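Local coordinates for protein galactan 1,3-beta-galactosidase (Phanerochaete chrysosporium, PDB 7BYS) that probably releases galactose from the ends of beta-1,3-galactan chains as an exo-acting family 43 glycoside hydrolase, and carries a calcium-binding carbohydrate-binding module, at residues I140-D145 with A169-V174; V85-N88 with E93-M96; V112-T117 with T123-F128. One frame throughout, in Å; residues are numbered along the deposited sequence.

Contact 1: residues I140-D145 with A169-V174; sequences IFQDDD and ANYYNV. With NAG (2-acetamido-2-deoxy-beta-D-glucopyranose), chain D.
Gln142 closes strand 138-142 and Tyr171 stands in the loop between strands 161-167 and 174-181, its backbone in the left-handed conformation, and no backbone hydrogen bond joins their two segments. Two side chains alone bridge the interval, meeting at about a right angle. Gln142 NE2 donates to Tyr171 OH over 3.0 Å, with an N-H...O angle of 163° and the phenol oxygen lying in the amide plane. The ring itself is turned 65° against that amide, and the same nitrogen lies 3.7 Å from Tyr171 CE2. Because CG of Gln142 is anti to the backbone N (chi1 -174°) and the chain runs straight on beyond it, the amide is carried far enough from the strand to meet the phenol. NE2 also bonds to Phe87 O in the neighbouring sheet, and Tyr171 OH bonds to Gln148 O as well. With an alanine at Gln142, the phenol oxygen and Phe87 O would probably each lose a donor, and the end of the tyrosine ring would be less firmly fixed. Asn173 carries an N-linked sugar: its ND2 is joined to NAG C1 at 1.4 Å, and Val174 O lies 3.1 Å from NAG O5. Accepting from the glutamine leaves the phenol hydrogen for Gln148 O, so a short polar chain ties the inner strands of two adjacent propeller blades to a glycosylated loop.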
ATOM      1  N   ILE A 140     -13.524  -8.511   0.180  1.00  7.96           N
ATOM      2  CA  ILE A 140     -14.195  -9.786  -0.058  1.00  7.86           C
ATOM      3  C   ILE A 140     -13.164 -10.867   0.199  1.00  9.61           C
ATOM      4  O   ILE A 140     -12.055 -10.806  -0.341  1.00  9.95           O
ATOM      5  CB  ILE A 140     -14.713  -9.890  -1.508  1.00  8.77           C
ATOM      6  CG1 ILE A 140     -15.748  -8.800  -1.805  1.00 11.70           C
ATOM      7  CG2 ILE A 140     -15.268 -11.299  -1.794  1.00 11.77           C
ATOM      8  CD1 ILE A 140     -17.029  -8.971  -1.054  1.00 10.50           C
ATOM      9  N   PHE A 141     -13.517 -11.845   1.028  1.00  7.32           N
ATOM     10  CA  PHE A 141     -12.667 -13.001   1.273  1.00  9.16           C
ATOM     11  C   PHE A 141     -13.369 -14.249   0.754  1.00  9.15           C
ATOM     12  O   PHE A 141     -14.538 -14.489   1.073  1.00  9.24           O
ATOM     13  CB  PHE A 141     -12.370 -13.161   2.773  1.00 10.35           C
ATOM     14  CG  PHE A 141     -11.656 -14.440   3.089  1.00  7.83           C
ATOM     15  CD1 PHE A 141     -10.323 -14.605   2.732  1.00  8.68           C
ATOM     16  CD2 PHE A 141     -12.334 -15.510   3.658  1.00  9.51           C
ATOM     17  CE1 PHE A 141      -9.666 -15.795   2.964  1.00 11.40           C
ATOM     18  CE2 PHE A 141     -11.678 -16.716   3.896  1.00 10.82           C
ATOM     19  CZ  PHE A 141     -10.343 -16.857   3.551  1.00 11.51           C
ATOM     20  N   GLN A 142     -12.658 -15.044  -0.042  1.00  9.02           N
ATOM     21  CA  GLN A 142     -13.170 -16.310  -0.554  1.00  9.08           C
ATOM     22  C   GLN A 142     -12.432 -17.453   0.136  1.00  8.71           C
ATOM     23  O   GLN A 142     -11.211 -17.587  -0.001  1.00 10.07           O
ATOM     24  CB  GLN A 142     -12.962 -16.381  -2.064  1.00 10.87           C
ATOM     25  CG  GLN A 142     -13.579 -17.605  -2.724  1.00 10.29           C
ATOM     26  CD  GLN A 142     -13.327 -17.595  -4.220  1.00 10.88           C
ATOM     27  OE1 GLN A 142     -12.197 -17.381  -4.655  1.00 14.15           O
ATOM     28  NE2 GLN A 142     -14.379 -17.784  -5.009  1.00 11.68           N
ATOM     29  N   ASP A 143     -13.178 -18.286   0.862  1.00  9.37           N
ATOM     30  CA  ASP A 143     -12.592 -19.417   1.560  1.00  9.55           C
ATOM     31  C   ASP A 143     -12.301 -20.547   0.577  1.00 11.23           C
ATOM     32  O   ASP A 143     -12.743 -20.547  -0.576  1.00 11.76           O
ATOM     33  CB  ASP A 143     -13.546 -19.886   2.659  1.00 10.95           C
ATOM     34  CG  ASP A 143     -12.830 -20.499   3.853  1.00 10.80           C
ATOM     35  OD1 ASP A 143     -11.606 -20.743   3.787  1.00 13.66           O
ATOM     36  OD2 ASP A 143     -13.527 -20.731   4.874  1.00 14.83           O
ATOM     37  N   ASP A 144     -11.542 -21.537   1.056  1.00 12.36           N
ATOM     38  CA  ASP A 144     -11.153 -22.682   0.241  1.00 13.00           C
ATOM     39  C   ASP A 144     -11.873 -23.958   0.660  1.00 17.26           C
ATOM     40  O   ASP A 144     -11.363 -25.064   0.441  1.00 17.58           O
ATOM     41  CB  ASP A 144      -9.628 -22.858   0.210  1.00 15.51           C
ATOM     42  CG  ASP A 144      -9.032 -23.148   1.578  1.00 16.71           C
ATOM     43  OD1 ASP A 144      -9.767 -23.178   2.587  1.00 16.50           O
ATOM     44  OD2 ASP A 144      -7.798 -23.353   1.644  1.00 18.80           O
ATOM     45  N   ASP A 145     -13.044 -23.820   1.269  1.00 15.03           N
ATOM     46  CA  ASP A 145     -13.934 -24.955   1.448  1.00 17.34           C
ATOM     47  C   ASP A 145     -14.522 -25.371   0.102  1.00 19.26           C
ATOM     48  O   ASP A 145     -14.272 -24.756  -0.937  1.00 15.11           O
ATOM     49  CB  ASP A 145     -15.028 -24.608   2.450  1.00 15.82           C
ATOM     50  CG  ASP A 145     -15.903 -23.450   1.994  1.00 20.01           C
ATOM     51  OD1 ASP A 145     -15.421 -22.549   1.271  1.00 16.44           O
ATOM     52  OD2 ASP A 145     -17.090 -23.433   2.377  1.00 27.05           O
ATOM     53  N   ALA A 169     -24.819 -17.865  -2.660  1.00 12.11           N
ATOM     54  CA  ALA A 169     -24.073 -18.748  -3.547  1.00 10.85           C
ATOM     55  C   ALA A 169     -23.773 -18.125  -4.903  1.00 11.55           C
ATOM     56  O   ALA A 169     -22.951 -18.680  -5.636  1.00 12.61           O
ATOM     57  CB  ALA A 169     -24.817 -20.080  -3.720  1.00 16.53           C
ATOM     58  N   ASN A 170     -24.437 -17.021  -5.265  1.00 12.01           N
ATOM     59  CA  ASN A 170     -24.099 -16.285  -6.474  1.00 11.55           C
ATOM     60  C   ASN A 170     -23.051 -15.216  -6.230  1.00 12.24           C
ATOM     61  O   ASN A 170     -22.567 -14.613  -7.196  1.00 11.59           O
ATOM     62  CB  ASN A 170     -25.344 -15.609  -7.047  1.00 11.43           C
ATOM     63  CG  ASN A 170     -26.372 -16.605  -7.525  1.00 12.97           C
ATOM     64  OD1 ASN A 170     -26.037 -17.628  -8.124  1.00 16.33           O
ATOM     65  ND2 ASN A 170     -27.637 -16.314  -7.249  1.00 17.08           N
ATOM     66  N   TYR A 171     -22.699 -14.967  -4.968  1.00 10.09           N
ATOM     67  CA  TYR A 171     -21.868 -13.814  -4.597  1.00  9.44           C
ATOM     68  C   TYR A 171     -22.545 -12.481  -4.947  1.00 11.21           C
ATOM     69  O   TYR A 171     -21.871 -11.482  -5.218  1.00 11.72           O
ATOM     70  CB  TYR A 171     -20.457 -13.864  -5.207  1.00  9.67           C
ATOM     71  CG  TYR A 171     -19.625 -15.111  -4.975  1.00  8.46           C
ATOM     72  CD1 TYR A 171     -19.852 -15.969  -3.902  1.00 10.10           C
ATOM     73  CD2 TYR A 171     -18.565 -15.402  -5.834  1.00  7.98           C
ATOM     74  CE1 TYR A 171     -19.041 -17.097  -3.701  1.00 11.07           C
ATOM     75  CE2 TYR A 171     -17.753 -16.517  -5.639  1.00 10.10           C
ATOM     76  CZ  TYR A 171     -17.995 -17.365  -4.576  1.00  9.33           C
ATOM     77  OH  TYR A 171     -17.181 -18.465  -4.374  1.00 11.52           O
ATOM     78  N   TYR A 172     -23.877 -12.438  -4.964  1.00 10.98           N
ATOM     79  CA  TYR A 172     -24.600 -11.233  -5.369  1.00 10.38           C
ATOM     80  C   TYR A 172     -25.121 -10.425  -4.194  1.00 13.68           C
ATOM     81  O   TYR A 172     -25.457  -9.248  -4.373  1.00 14.75           O
ATOM     82  CB  TYR A 172     -25.820 -11.580  -6.236  1.00 14.72           C
ATOM     83  CG  TYR A 172     -25.529 -12.096  -7.627  1.00 12.71           C
ATOM     84  CD1 TYR A 172     -24.239 -12.109  -8.156  1.00 13.10           C
ATOM     85  CD2 TYR A 172     -26.570 -12.565  -8.420  1.00 16.29           C
ATOM     86  CE1 TYR A 172     -23.999 -12.587  -9.443  1.00 16.66           C
ATOM     87  CE2 TYR A 172     -26.345 -13.049  -9.693  1.00 18.12           C
ATOM     88  CZ  TYR A 172     -25.065 -13.054 -10.207  1.00 18.68           C
ATOM     89  OH  TYR A 172     -24.862 -13.543 -11.486  1.00 18.86           O
ATOM     90  N   ASN A 173     -25.207 -11.025  -3.012  1.00 13.29           N
ATOM     91  CA  ASN A 173     -25.892 -10.398  -1.897  1.00 14.05           C
ATOM     92  C   ASN A 173     -25.381 -11.021  -0.606  1.00 11.69           C
ATOM     93  O   ASN A 173     -24.850 -12.135  -0.597  1.00 12.45           O
ATOM     94  CB  ASN A 173     -27.410 -10.567  -2.060  1.00 15.33           C
ATOM     95  CG  ASN A 173     -28.202  -9.836  -1.008  1.00 21.37           C
ATOM     96  OD1 ASN A 173     -27.773  -8.806  -0.482  1.00 18.95           O
ATOM     97  ND2 ASN A 173     -29.378 -10.376  -0.690  1.00 28.93           N
ATOM     98  N   VAL A 174     -25.555 -10.288   0.490  1.00 13.71           N
ATOM     99  CA  VAL A 174     -25.171 -10.756   1.817  1.00 15.43           C
ATOM    100  C   VAL A 174     -26.357 -11.487   2.434  1.00 15.80           C
ATOM    101  O   VAL A 174     -27.472 -10.952   2.460  1.00 24.20           O
ATOM    102  CB  VAL A 174     -24.744  -9.568   2.693  1.00 21.09           C
ATOM    103  CG1 VAL A 174     -24.538 -10.020   4.115  1.00 25.65           C
ATOM    104  CG2 VAL A 174     -23.495  -8.899   2.125  1.00 23.30           C
TER
HETATM  105  C1  NAG D 501     -30.260  -9.817   0.301  1.00 30.35           C
HETATM  106  C2  NAG D 501     -31.648  -9.499  -0.248  1.00 36.58           C
HETATM  107  C3  NAG D 501     -32.563  -8.958   0.796  1.00 33.82           C
HETATM  108  C4  NAG D 501     -32.597  -9.829   2.019  1.00 35.77           C
HETATM  109  C5  NAG D 501     -31.174 -10.054   2.539  1.00 34.98           C
HETATM  110  C6  NAG D 501     -31.172 -10.890   3.785  1.00 33.68           C
HETATM  111  C7  NAG D 501     -30.888  -7.221  -1.311  1.00 41.35           C
HETATM  112  C8  NAG D 501     -30.802  -6.357  -2.574  1.00 40.59           C
HETATM  113  N2  NAG D 501     -31.509  -8.549  -1.408  1.00 37.49           N
HETATM  114  O3  NAG D 501     -33.907  -8.848   0.247  1.00 40.68           O
HETATM  115  O4  NAG D 501     -33.395  -9.210   3.031  1.00 37.73           O
HETATM  116  O5  NAG D 501     -30.366 -10.713   1.501  1.00 28.38           O
HETATM  117  O6  NAG D 501     -31.269 -12.246   3.439  1.00 34.78           O
HETATM  118  O7  NAG D 501     -30.457  -6.797  -0.284  1.00 41.49           O

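Contact 2: residues V85-N88 with E93-M96; sequences VIFN and EYVM
Phe87 and Tyr94 pack against each other at the apolar centre, on one face of the two-stranded ribbon. Phe87 CD1 stands over the middle of the Tyr94 ring and comes within 3.4 Å of Tyr94 CZ, while the two planes are inclined at 48°, an oblique pairing. The tyrosine reaches over its neighbour because its CG lies anti to the carbonyl carbon (chi1 -63°). Val85 continues the same face: its CG1 approaches the edge of the Tyr94 ring and is 4.1 Å from Tyr94 CB, and its CG2 lies 3.8 Å from Met96 CB. Leu25 of strand 22-27, in the preceding sheet, and Tyr122 touch Val85 and Tyr94, and Val27 also touches Tyr94. On the other face Ile86 packs against Ile140 and Tyr171. Between the faces the backbones run antiparallel, with Ile86 and Val95 as one hydrogen-bonded pair: Ile86 N to Val95 O is 3.1 Å, and Val95 N to Ile86 O is 2.9 Å. Asn88 and Glu93 form the next such pair, with Asn88 N to Glu93 O at 2.7 Å. Here the ribbon turns polar, as Asn88 bonds through OD1 to Asn91 N in the turn and through ND2 to Ala169 O, while Glu93 OE1 bonds to Tyr172 OH. This is the inner hairpin of a blade of the five-bladed beta-propeller of family 43 glycosidases; the galactose-binding residues Glu81 and Arg82 lie earlier on strand 79-88, the side chain of Arg82 about 10 Å from that of Met96.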
ATOM      1  N   VAL A  85     -12.369  -8.795  -6.605  1.00  8.21           N
ATOM      2  CA  VAL A  85     -12.973  -9.693  -7.589  1.00  8.06           C
ATOM      3  C   VAL A  85     -12.693 -11.136  -7.196  1.00  8.72           C
ATOM      4  O   VAL A  85     -11.548 -11.497  -6.894  1.00  8.31           O
ATOM      5  CB  VAL A  85     -12.455  -9.430  -9.017  1.00  8.26           C
ATOM      6  CG1 VAL A  85     -13.139 -10.380 -10.007  1.00  8.81           C
ATOM      7  CG2 VAL A  85     -12.698  -7.987  -9.438  1.00  9.51           C
ATOM      8  N   ILE A  86     -13.747 -11.951  -7.186  1.00  8.52           N
ATOM      9  CA  ILE A  86     -13.622 -13.389  -6.981  1.00  9.61           C
ATOM     10  C   ILE A  86     -14.379 -14.130  -8.078  1.00  8.98           C
ATOM     11  O   ILE A  86     -15.336 -13.611  -8.662  1.00 10.04           O
ATOM     12  CB  ILE A  86     -14.088 -13.841  -5.577  1.00  9.94           C
ATOM     13  CG1 ILE A  86     -15.534 -13.429  -5.317  1.00 10.23           C
ATOM     14  CG2 ILE A  86     -13.151 -13.306  -4.488  1.00 10.91           C
ATOM     15  CD1 ILE A  86     -16.067 -13.959  -3.995  1.00 12.21           C
ATOM     16  N   PHE A  87     -13.948 -15.359  -8.357  1.00  9.74           N
ATOM     17  CA  PHE A  87     -14.567 -16.175  -9.397  1.00  9.22           C
ATOM     18  C   PHE A  87     -15.591 -17.114  -8.780  1.00  8.95           C
ATOM     19  O   PHE A  87     -15.286 -17.839  -7.824  1.00 10.43           O
ATOM     20  CB  PHE A  87     -13.513 -16.983 -10.150  1.00 11.13           C
ATOM     21  CG  PHE A  87     -14.077 -17.850 -11.249  1.00 10.40           C
ATOM     22  CD1 PHE A  87     -14.618 -17.281 -12.395  1.00 11.91           C
ATOM     23  CD2 PHE A  87     -14.066 -19.231 -11.130  1.00 12.73           C
ATOM     24  CE1 PHE A  87     -15.130 -18.086 -13.416  1.00 11.08           C
ATOM     25  CE2 PHE A  87     -14.578 -20.036 -12.144  1.00 15.01           C
ATOM     26  CZ  PHE A  87     -15.099 -19.460 -13.282  1.00 12.74           C
ATOM     27  N   ASN A  88     -16.794 -17.094  -9.333  1.00 10.07           N
ATOM     28  CA  ASN A  88     -17.873 -17.981  -8.916  1.00 10.71           C
ATOM     29  C   ASN A  88     -17.892 -19.203  -9.835  1.00 11.56           C
ATOM     30  O   ASN A  88     -18.233 -19.094 -11.022  1.00 11.70           O
ATOM     31  CB  ASN A  88     -19.203 -17.243  -8.963  1.00 10.13           C
ATOM     32  CG  ASN A  88     -20.324 -18.052  -8.354  1.00 12.23           C
ATOM     33  OD1 ASN A  88     -20.788 -19.019  -8.950  1.00 14.00           O
ATOM     34  ND2 ASN A  88     -20.749 -17.679  -7.159  1.00 11.10           N
ATOM     35  N   GLU A  93     -18.559 -17.164 -13.404  1.00 11.34           N
ATOM     36  CA  GLU A  93     -18.706 -15.723 -13.482  1.00 12.42           C
ATOM     37  C   GLU A  93     -17.749 -15.058 -12.506  1.00 11.52           C
ATOM     38  O   GLU A  93     -17.588 -15.515 -11.369  1.00 10.24           O
ATOM     39  CB  GLU A  93     -20.137 -15.343 -13.097  1.00 12.93           C
ATOM     40  CG  GLU A  93     -20.475 -13.893 -13.307  1.00 16.14           C
ATOM     41  CD  GLU A  93     -21.947 -13.620 -13.112  1.00 16.70           C
ATOM     42  OE1 GLU A  93     -22.449 -13.833 -11.981  1.00 17.75           O
ATOM     43  OE2 GLU A  93     -22.609 -13.205 -14.089  1.00 19.72           O
ATOM     44  N   TYR A  94     -17.115 -13.977 -12.960  1.00 10.05           N
ATOM     45  CA  TYR A  94     -16.317 -13.123 -12.090  1.00 10.50           C
ATOM     46  C   TYR A  94     -17.219 -12.066 -11.479  1.00  9.70           C
ATOM     47  O   TYR A  94     -18.023 -11.444 -12.178  1.00 11.04           O
ATOM     48  CB  TYR A  94     -15.178 -12.470 -12.878  1.00 10.40           C
ATOM     49  CG  TYR A  94     -14.217 -13.500 -13.409  1.00 10.31           C
ATOM     50  CD1 TYR A  94     -13.130 -13.921 -12.660  1.00 12.11           C
ATOM     51  CD2 TYR A  94     -14.428 -14.096 -14.651  1.00 11.80           C
ATOM     52  CE1 TYR A  94     -12.273 -14.894 -13.129  1.00 14.25           C
ATOM     53  CE2 TYR A  94     -13.583 -15.050 -15.121  1.00 13.09           C
ATOM     54  CZ  TYR A  94     -12.508 -15.449 -14.366  1.00 13.89           C
ATOM     55  OH  TYR A  94     -11.666 -16.413 -14.864  1.00 19.69           O
ATOM     56  N   VAL A  95     -17.100 -11.880 -10.169  1.00  8.98           N
ATOM     57  CA  VAL A  95     -17.964 -10.966  -9.439  1.00  8.68           C
ATOM     58  C   VAL A  95     -17.085  -9.952  -8.735  1.00  7.55           C
ATOM     59  O   VAL A  95     -16.225 -10.329  -7.923  1.00  8.59           O
ATOM     60  CB  VAL A  95     -18.885 -11.696  -8.448  1.00  8.87           C
ATOM     61  CG1 VAL A  95     -19.872 -10.718  -7.861  1.00  9.36           C
ATOM     62  CG2 VAL A  95     -19.614 -12.856  -9.158  1.00 11.43           C
ATOM     63  N   MET A  96     -17.293  -8.677  -9.060  1.00  8.55           N
ATOM     64  CA  MET A  96     -16.591  -7.558  -8.450  1.00  8.33           C
ATOM     65  C   MET A  96     -17.480  -6.909  -7.401  1.00  9.50           C
ATOM     66  O   MET A  96     -18.650  -6.614  -7.671  1.00  9.53           O
ATOM     67  CB  MET A  96     -16.217  -6.523  -9.512  1.00  9.05           C
ATOM     68  CG  MET A  96     -15.488  -5.307  -8.952  1.00  9.73           C
ATOM     69  SD  MET A  96     -15.292  -4.013 -10.209  1.00 11.23           S
ATOM     70  CE  MET A  96     -14.229  -4.832 -11.407  1.00 14.43           C
TER

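Contact 3: residues V112-T117 with T123-F128; sequences VATAKT and TYKGSF
Ala113 and Tyr124 face each other in the tight part of this antiparallel pairing, with Ala113 CB just 3.3 Å from Thr123 O. Thr114 and Thr123 form the adjoining hydrogen-bonded pair: Thr123 N to Thr114 O is 2.8 Å, and Thr114 N bonds back to Thr123 O. On the other flank Lys125 N bonds to Val112 O, 2.8 Å away. Val112 and Ala113 are buried, with Val95 and Trp97 of strand 93-101 against the valine. The two strands are the outer hairpin of a four-stranded antiparallel propeller blade; strand 123-128 is an outermost strand of its sheet, and Thr123 and Lys125 on it are exposed. Toward Gly126 the pairing slackens: Val112 N to Gly126 O is a long, loose 3.3 Å. At the backbone angles of Gly126 a side chain would press on the carbonyl oxygen of Lys125, which calls for glycine. Gly126 N lies over the centre of the Tyr124 ring, whose OH is hydrogen-bonded to Ser127 OG at 2.6 Å. Lys125, bent along its chain, brings CE to 3.8 Å from Thr114 OG1 and makes a cation-pi contact with Tyr172. Past Gly126, Phe128 turns its ring toward Val112, CG lying between the backbone N and the carbonyl carbon (chi1 59°), and Phe128 CE1 meets Val112 CG2 at 3.8 Å.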
ATOM      1  N   VAL A 112     -21.930  -3.972  -6.901  1.00 10.18           N
ATOM      2  CA  VAL A 112     -21.623  -5.278  -7.475  1.00 10.18           C
ATOM      3  C   VAL A 112     -21.622  -5.161  -8.996  1.00 11.12           C
ATOM      4  O   VAL A 112     -22.463  -4.462  -9.578  1.00 11.80           O
ATOM      5  CB  VAL A 112     -22.603  -6.373  -7.004  1.00 10.56           C
ATOM      6  CG1 VAL A 112     -22.224  -7.725  -7.605  1.00 12.19           C
ATOM      7  CG2 VAL A 112     -22.620  -6.452  -5.481  1.00 10.97           C
ATOM      8  N   ALA A 113     -20.664  -5.821  -9.637  1.00 11.26           N
ATOM      9  CA  ALA A 113     -20.616  -5.903 -11.092  1.00 11.86           C
ATOM     10  C   ALA A 113     -20.105  -7.284 -11.474  1.00 10.26           C
ATOM     11  O   ALA A 113     -19.436  -7.956 -10.680  1.00 11.59           O
ATOM     12  CB  ALA A 113     -19.744  -4.800 -11.718  1.00 10.52           C
ATOM     13  N   THR A 114     -20.428  -7.726 -12.691  1.00 12.67           N
ATOM     14  CA  THR A 114     -20.108  -9.090 -13.097  1.00 12.25           C
ATOM     15  C   THR A 114     -19.483  -9.126 -14.486  1.00 12.47           C
ATOM     16  O   THR A 114     -19.651  -8.210 -15.294  1.00 12.61           O
ATOM     17  CB  THR A 114     -21.348 -10.005 -13.093  1.00 14.50           C
ATOM     18  OG1 THR A 114     -22.330  -9.473 -13.990  1.00 15.62           O
ATOM     19  CG2 THR A 114     -21.960 -10.106 -11.703  1.00 14.16           C
ATOM     20  N   ALA A 115     -18.765 -10.211 -14.763  1.00 10.94           N
ATOM     21  CA  ALA A 115     -18.210 -10.401 -16.096  1.00 10.19           C
ATOM     22  C   ALA A 115     -17.917 -11.875 -16.324  1.00 12.59           C
ATOM     23  O   ALA A 115     -17.802 -12.657 -15.379  1.00 14.00           O
ATOM     24  CB  ALA A 115     -16.948  -9.555 -16.304  1.00 13.21           C
ATOM     25  N   LYS A 116     -17.782 -12.245 -17.598  1.00 11.53           N
ATOM     26  CA  LYS A 116     -17.424 -13.612 -17.945  1.00 12.93           C
ATOM     27  C   LYS A 116     -15.923 -13.819 -18.119  1.00 17.52           C
ATOM     28  O   LYS A 116     -15.475 -14.970 -18.201  1.00 15.81           O
ATOM     29  CB  LYS A 116     -18.166 -14.068 -19.207  1.00 18.61           C
ATOM     30  CG  LYS A 116     -19.670 -13.963 -19.095  1.00 19.74           C
ATOM     31  CD  LYS A 116     -20.211 -14.844 -17.984  1.00 24.81           C
ATOM     32  CE  LYS A 116     -20.050 -16.314 -18.316  1.00 25.17           C
ATOM     33  NZ  LYS A 116     -20.831 -17.169 -17.374  1.00 24.76           N
ATOM     34  N   THR A 117     -15.136 -12.752 -18.156  1.00 13.58           N
ATOM     35  CA  THR A 117     -13.688 -12.834 -18.248  1.00 15.28           C
ATOM     36  C   THR A 117     -13.105 -11.989 -17.129  1.00 12.30           C
ATOM     37  O   THR A 117     -13.768 -11.074 -16.632  1.00 14.01           O
ATOM     38  CB  THR A 117     -13.187 -12.324 -19.607  1.00 17.28           C
ATOM     39  OG1 THR A 117     -13.562 -10.952 -19.771  1.00 19.66           O
ATOM     40  CG2 THR A 117     -13.802 -13.151 -20.737  1.00 20.11           C
ATOM     41  N   THR A 123     -20.217  -5.501 -15.863  1.00 12.08           N
ATOM     42  CA  THR A 123     -21.541  -4.897 -15.969  1.00 14.24           C
ATOM     43  C   THR A 123     -22.078  -4.639 -14.565  1.00 13.11           C
ATOM     44  O   THR A 123     -22.254  -5.579 -13.778  1.00 14.71           O
ATOM     45  CB  THR A 123     -22.491  -5.808 -16.755  1.00 21.12           C
ATOM     46  OG1 THR A 123     -22.501  -7.114 -16.178  1.00 20.99           O
ATOM     47  CG2 THR A 123     -22.061  -5.908 -18.210  1.00 21.65           C
ATOM     48  N   TYR A 124     -22.307  -3.367 -14.254  1.00 14.76           N
ATOM     49  CA  TYR A 124     -22.752  -2.957 -12.934  1.00 13.60           C
ATOM     50  C   TYR A 124     -24.186  -3.408 -12.703  1.00 16.24           C
ATOM     51  O   TYR A 124     -25.051  -3.244 -13.570  1.00 16.85           O
ATOM     52  CB  TYR A 124     -22.647  -1.435 -12.871  1.00 13.73           C
ATOM     53  CG  TYR A 124     -23.236  -0.726 -11.674  1.00 13.33           C
ATOM     54  CD1 TYR A 124     -22.789  -0.982 -10.382  1.00 13.62           C
ATOM     55  CD2 TYR A 124     -24.190   0.264 -11.850  1.00 15.95           C
ATOM     56  CE1 TYR A 124     -23.308  -0.294  -9.296  1.00 12.92           C
ATOM     57  CE2 TYR A 124     -24.718   0.949 -10.782  1.00 17.33           C
ATOM     58  CZ  TYR A 124     -24.265   0.678  -9.507  1.00 13.14           C
ATOM     59  OH  TYR A 124     -24.807   1.384  -8.463  1.00 16.36           O
ATOM     60  N   LYS A 125     -24.438  -3.971 -11.524  1.00 13.73           N
ATOM     61  CA  LYS A 125     -25.737  -4.509 -11.153  1.00 15.97           C
ATOM     62  C   LYS A 125     -26.483  -3.635 -10.161  1.00 17.83           C
ATOM     63  O   LYS A 125     -27.643  -3.930  -9.849  1.00 17.09           O
ATOM     64  CB  LYS A 125     -25.581  -5.908 -10.542  1.00 15.76           C
ATOM     65  CG  LYS A 125     -24.937  -6.936 -11.459  1.00 20.38           C
ATOM     66  CD  LYS A 125     -25.768  -7.162 -12.716  1.00 27.20           C
ATOM     67  CE  LYS A 125     -25.918  -8.646 -13.020  1.00 35.34           C
ATOM     68  NZ  LYS A 125     -26.412  -9.423 -11.840  1.00 35.14           N
ATOM     69  N   GLY A 126     -25.856  -2.579  -9.654  1.00 13.93           N
ATOM     70  CA  GLY A 126     -26.491  -1.761  -8.644  1.00 14.96           C
ATOM     71  C   GLY A 126     -25.755  -1.717  -7.320  1.00 12.26           C
ATOM     72  O   GLY A 126     -24.884  -2.552  -7.030  1.00 12.79           O
ATOM     73  N   SER A 127     -26.107  -0.729  -6.506  1.00 13.31           N
ATOM     74  CA  SER A 127     -25.530  -0.557  -5.182  1.00 13.70           C
ATOM     75  C   SER A 127     -26.595  -0.713  -4.103  1.00 15.23           C
ATOM     76  O   SER A 127     -27.780  -0.436  -4.334  1.00 16.91           O
ATOM     77  CB  SER A 127     -24.857   0.812  -5.060  1.00 13.18           C
ATOM     78  OG  SER A 127     -23.847   0.956  -6.048  1.00 14.21           O
ATOM     79  N   PHE A 128     -26.168  -1.142  -2.914  1.00 13.81           N
ATOM     80  CA  PHE A 128     -27.107  -1.377  -1.824  1.00 13.32           C
ATOM     81  C   PHE A 128     -26.379  -1.380  -0.482  1.00 13.57           C
ATOM     82  O   PHE A 128     -25.148  -1.444  -0.417  1.00 12.23           O
ATOM     83  CB  PHE A 128     -27.886  -2.683  -2.037  1.00 12.26           C
ATOM     84  CG  PHE A 128     -27.007  -3.911  -2.126  1.00 14.43           C
ATOM     85  CD1 PHE A 128     -26.454  -4.312  -3.335  1.00 14.84           C
ATOM     86  CD2 PHE A 128     -26.733  -4.654  -1.000  1.00 14.60           C
ATOM     87  CE1 PHE A 128     -25.651  -5.438  -3.406  1.00 17.78           C
ATOM     88  CE2 PHE A 128     -25.928  -5.780  -1.066  1.00 15.78           C
ATOM     89  CZ  PHE A 128     -25.391  -6.165  -2.272  1.00 15.20           C
TER

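Contacts 2 and 3 belong to one four-stranded blade: 85-88 with 93-96 is its inner, largely buried hairpin, 112-117 with 123-128 its outer and partly exposed one. Backbone bonds from Tyr94 N to Ala115 O and from Met96 N to Ala113 O sew the two together. Contact 1 belongs to the next blade and to its surface loop, and relies on side-chain polarity in place of strand pairing. It meets contact 2 at that hairpin's polar end, and contact 3 by packing of Tyr172 and Asn173 on Thr114 and Phe128. Contact 2 is mainly aromatic and aliphatic, contact 3 mixes a buried valine with exposed threonine and lysine, and contact 1 rests on one side-chain hydrogen bond.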